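Local coordinates for segregation and condensation protein B (PDB 1T6S) that probably takes part in chromosome partitioning during cell division, as a winged-helix subunit of the condensin-like SMC-ScpAB complex, at residues A101-H106 with Y150-V155. Residues are numbered along the deposited sequence; the frame is centred on the assembly and turned at random.
Sequences AVVAWH and YGTTEV. With NO3 (nitrate ion), chain N.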
loop_
_atom_site.group_PDB
_atom_site.type_symbol
_atom_site.label_atom_id
_atom_site.label_comp_id
_atom_site.label_asym_id
_atom_site.label_seq_id
_atom_site.Cartn_x
_atom_site.Cartn_y
_atom_site.Cartn_z
ATOM N N ALA A 101 -2.682 -8.417 4.474
ATOM C CA ALA A 101 -4.053 -8.854 4.266
ATOM C C ALA A 101 -4.558 -9.642 5.472
ATOM O O ALA A 101 -5.693 -9.456 5.900
ATOM C CB ALA A 101 -4.132 -9.732 2.997
ATOM N N VAL A 102 -3.715 -10.530 6.003
ATOM C CA VAL A 102 -4.071 -11.339 7.168
ATOM C C VAL A 102 -4.305 -10.440 8.388
ATOM O O VAL A 102 -5.249 -10.644 9.157
ATOM C CB VAL A 102 -2.972 -12.392 7.487
ATOM C CG1 VAL A 102 -3.337 -13.170 8.764
ATOM C CG2 VAL A 102 -2.834 -13.379 6.313
ATOM N N VAL A 103 -3.448 -9.438 8.557
ATOM C CA VAL A 103 -3.607 -8.495 9.670
ATOM C C VAL A 103 -4.904 -7.689 9.509
ATOM O O VAL A 103 -5.695 -7.540 10.458
ATOM C CB VAL A 103 -2.404 -7.553 9.777
ATOM C CG1 VAL A 103 -2.610 -6.555 10.960
ATOM C CG2 VAL A 103 -1.150 -8.384 10.007
ATOM N N ALA A 104 -5.133 -7.194 8.299
ATOM C CA ALA A 104 -6.333 -6.418 8.025
ATOM C C ALA A 104 -7.567 -7.205 8.392
ATOM O O ALA A 104 -8.514 -6.657 8.964
ATOM C CB ALA A 104 -6.404 -6.011 6.528
ATOM N N TRP A 105 -7.568 -8.498 8.081
ATOM C CA TRP A 105 -8.746 -9.305 8.372
ATOM C C TRP A 105 -8.854 -9.894 9.779
ATOM O O TRP A 105 -9.925 -9.862 10.372
ATOM C CB TRP A 105 -8.869 -10.429 7.334
ATOM C CG TRP A 105 -10.123 -11.228 7.518
ATOM C CD1 TRP A 105 -10.220 -12.513 7.978
ATOM C CD2 TRP A 105 -11.466 -10.781 7.283
ATOM N NE1 TRP A 105 -11.537 -12.893 8.042
ATOM C CE2 TRP A 105 -12.325 -11.850 7.623
ATOM C CE3 TRP A 105 -12.030 -9.580 6.818
ATOM C CZ2 TRP A 105 -13.712 -11.758 7.512
ATOM C CZ3 TRP A 105 -13.422 -9.493 6.709
ATOM C CH2 TRP A 105 -14.240 -10.577 7.056
ATOM N N HIS A 106 -7.744 -10.391 10.315
ATOM C CA HIS A 106 -7.745 -11.037 11.625
ATOM C C HIS A 106 -7.346 -10.206 12.855
ATOM O O HIS A 106 -7.408 -10.706 13.973
ATOM C CB HIS A 106 -6.849 -12.269 11.559
ATOM C CG HIS A 106 -7.332 -13.314 10.608
ATOM N ND1 HIS A 106 -8.212 -14.311 10.982
ATOM C CD2 HIS A 106 -7.081 -13.511 9.291
ATOM C CE1 HIS A 106 -8.477 -15.076 9.939
ATOM N NE2 HIS A 106 -7.804 -14.613 8.899
ATOM N N TYR A 150 -0.956 -7.429 16.433
ATOM C CA TYR A 150 -0.841 -6.317 15.489
ATOM C C TYR A 150 -2.141 -5.947 14.815
ATOM O O TYR A 150 -3.060 -6.754 14.742
ATOM C CB TYR A 150 0.204 -6.630 14.419
ATOM C CG TYR A 150 1.567 -6.935 14.986
ATOM C CD1 TYR A 150 1.909 -8.224 15.391
ATOM C CD2 TYR A 150 2.497 -5.922 15.171
ATOM C CE1 TYR A 150 3.157 -8.486 15.976
ATOM C CE2 TYR A 150 3.728 -6.178 15.751
ATOM C CZ TYR A 150 4.050 -7.456 16.150
ATOM O OH TYR A 150 5.271 -7.678 16.739
ATOM N N GLY A 151 -2.206 -4.711 14.332
ATOM C CA GLY A 151 -3.391 -4.229 13.638
ATOM C C GLY A 151 -2.919 -3.231 12.591
ATOM O O GLY A 151 -1.772 -2.803 12.643
ATOM N N THR A 152 -3.777 -2.872 11.639
ATOM C CA THR A 152 -3.400 -1.914 10.607
ATOM C C THR A 152 -3.415 -0.501 11.207
ATOM O O THR A 152 -3.962 -0.294 12.289
ATOM C CB THR A 152 -4.367 -1.989 9.380
ATOM O OG1 THR A 152 -5.722 -1.938 9.838
ATOM C CG2 THR A 152 -4.141 -3.292 8.589
ATOM N N THR A 153 -2.835 0.462 10.497
ATOM C CA THR A 153 -2.735 1.847 10.966
ATOM C C THR A 153 -3.549 2.837 10.122
ATOM O O THR A 153 -3.914 2.531 8.985
ATOM C CB THR A 153 -1.274 2.317 10.924
ATOM O OG1 THR A 153 -0.803 2.278 9.567
ATOM C CG2 THR A 153 -0.387 1.421 11.785
ATOM N N GLU A 154 -3.821 4.028 10.668
ATOM C CA GLU A 154 -4.574 5.044 9.919
ATOM C C GLU A 154 -3.704 5.430 8.730
ATOM O O GLU A 154 -4.192 5.904 7.701
ATOM C CB GLU A 154 -4.858 6.293 10.777
ATOM C CG GLU A 154 -6.047 7.129 10.267
ATOM C CD GLU A 154 -7.361 6.396 10.453
ATOM O OE1 GLU A 154 -8.330 6.673 9.714
ATOM O OE2 GLU A 154 -7.439 5.528 11.351
ATOM N N VAL A 155 -2.403 5.217 8.884
ATOM C CA VAL A 155 -1.451 5.494 7.828
ATOM C C VAL A 155 -1.771 4.570 6.649
ATOM O O VAL A 155 -1.770 4.992 5.486
ATOM C CB VAL A 155 -0.028 5.219 8.293
ATOM C CG1 VAL A 155 0.958 5.549 7.168
ATOM C CG2 VAL A 155 0.274 6.039 9.545
HETATM N N NO3 N . -8.376 -2.438 7.957
HETATM O O1 NO3 N . -9.386 -2.272 7.246
HETATM O O2 NO3 N . -8.490 -2.183 9.132
HETATM O O3 NO3 N . -7.361 -2.839 7.421
#
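In the C-terminal winged-helix domain, the last turns of helix 87-106 pack against strand 148-152 of the wing sheet, where Val103 meets Gly151 and Ala104 meets Thr152. The axes of helix segment 101-106 and strand 150-152 cross at 94°, 7.1 Å apart at their closest, a near approach consistent with the small residues Ala104 and Gly151. Val103 does most of the touching through one methyl: CG1, anti to the backbone N (chi1 179°), lies against the strand backbone, with CG1 3.6 Å from Gly151 CA and 3.8 Å from Tyr150 O. The Val103 side chain also touches Ile114 of helix 111-118 and Ile135 of the neighbouring strand. One residue on, the methyl CG2 of Thr152 rests 3.9 Å from Ala104 CA and 4.1 Å from Ala104 CB. With chi1 at 50°, OG1 sits between the backbone N and the carbonyl carbon, beside a nitrate ion, probably from the crystallisation liquor; Thr152 OG1 comes 2.9 Å from nitrate O2, and a weak hydrogen bond to O3 is possible, the acceptor remaining unsettled. Ala104 CB borders the same ion, 3.4 Å from its O3, while Ser93 and Gln89 of the second subunit bind it from across the dimer interface. Replacing Thr152 by an alanine removes both branches, and is likely to open a gap beside Ala104 and take away the hydroxyl next to the nitrate. No hydrogen bond joins the two segments directly, but Gln107 bridges them, its amide accepting from Thr152 N and donating to Ala104 O. The junction thus illustrates a division of labour: methyl groups fill the helix-strand interface, while a neighbouring amide satisfies backbone polar atoms at its margin.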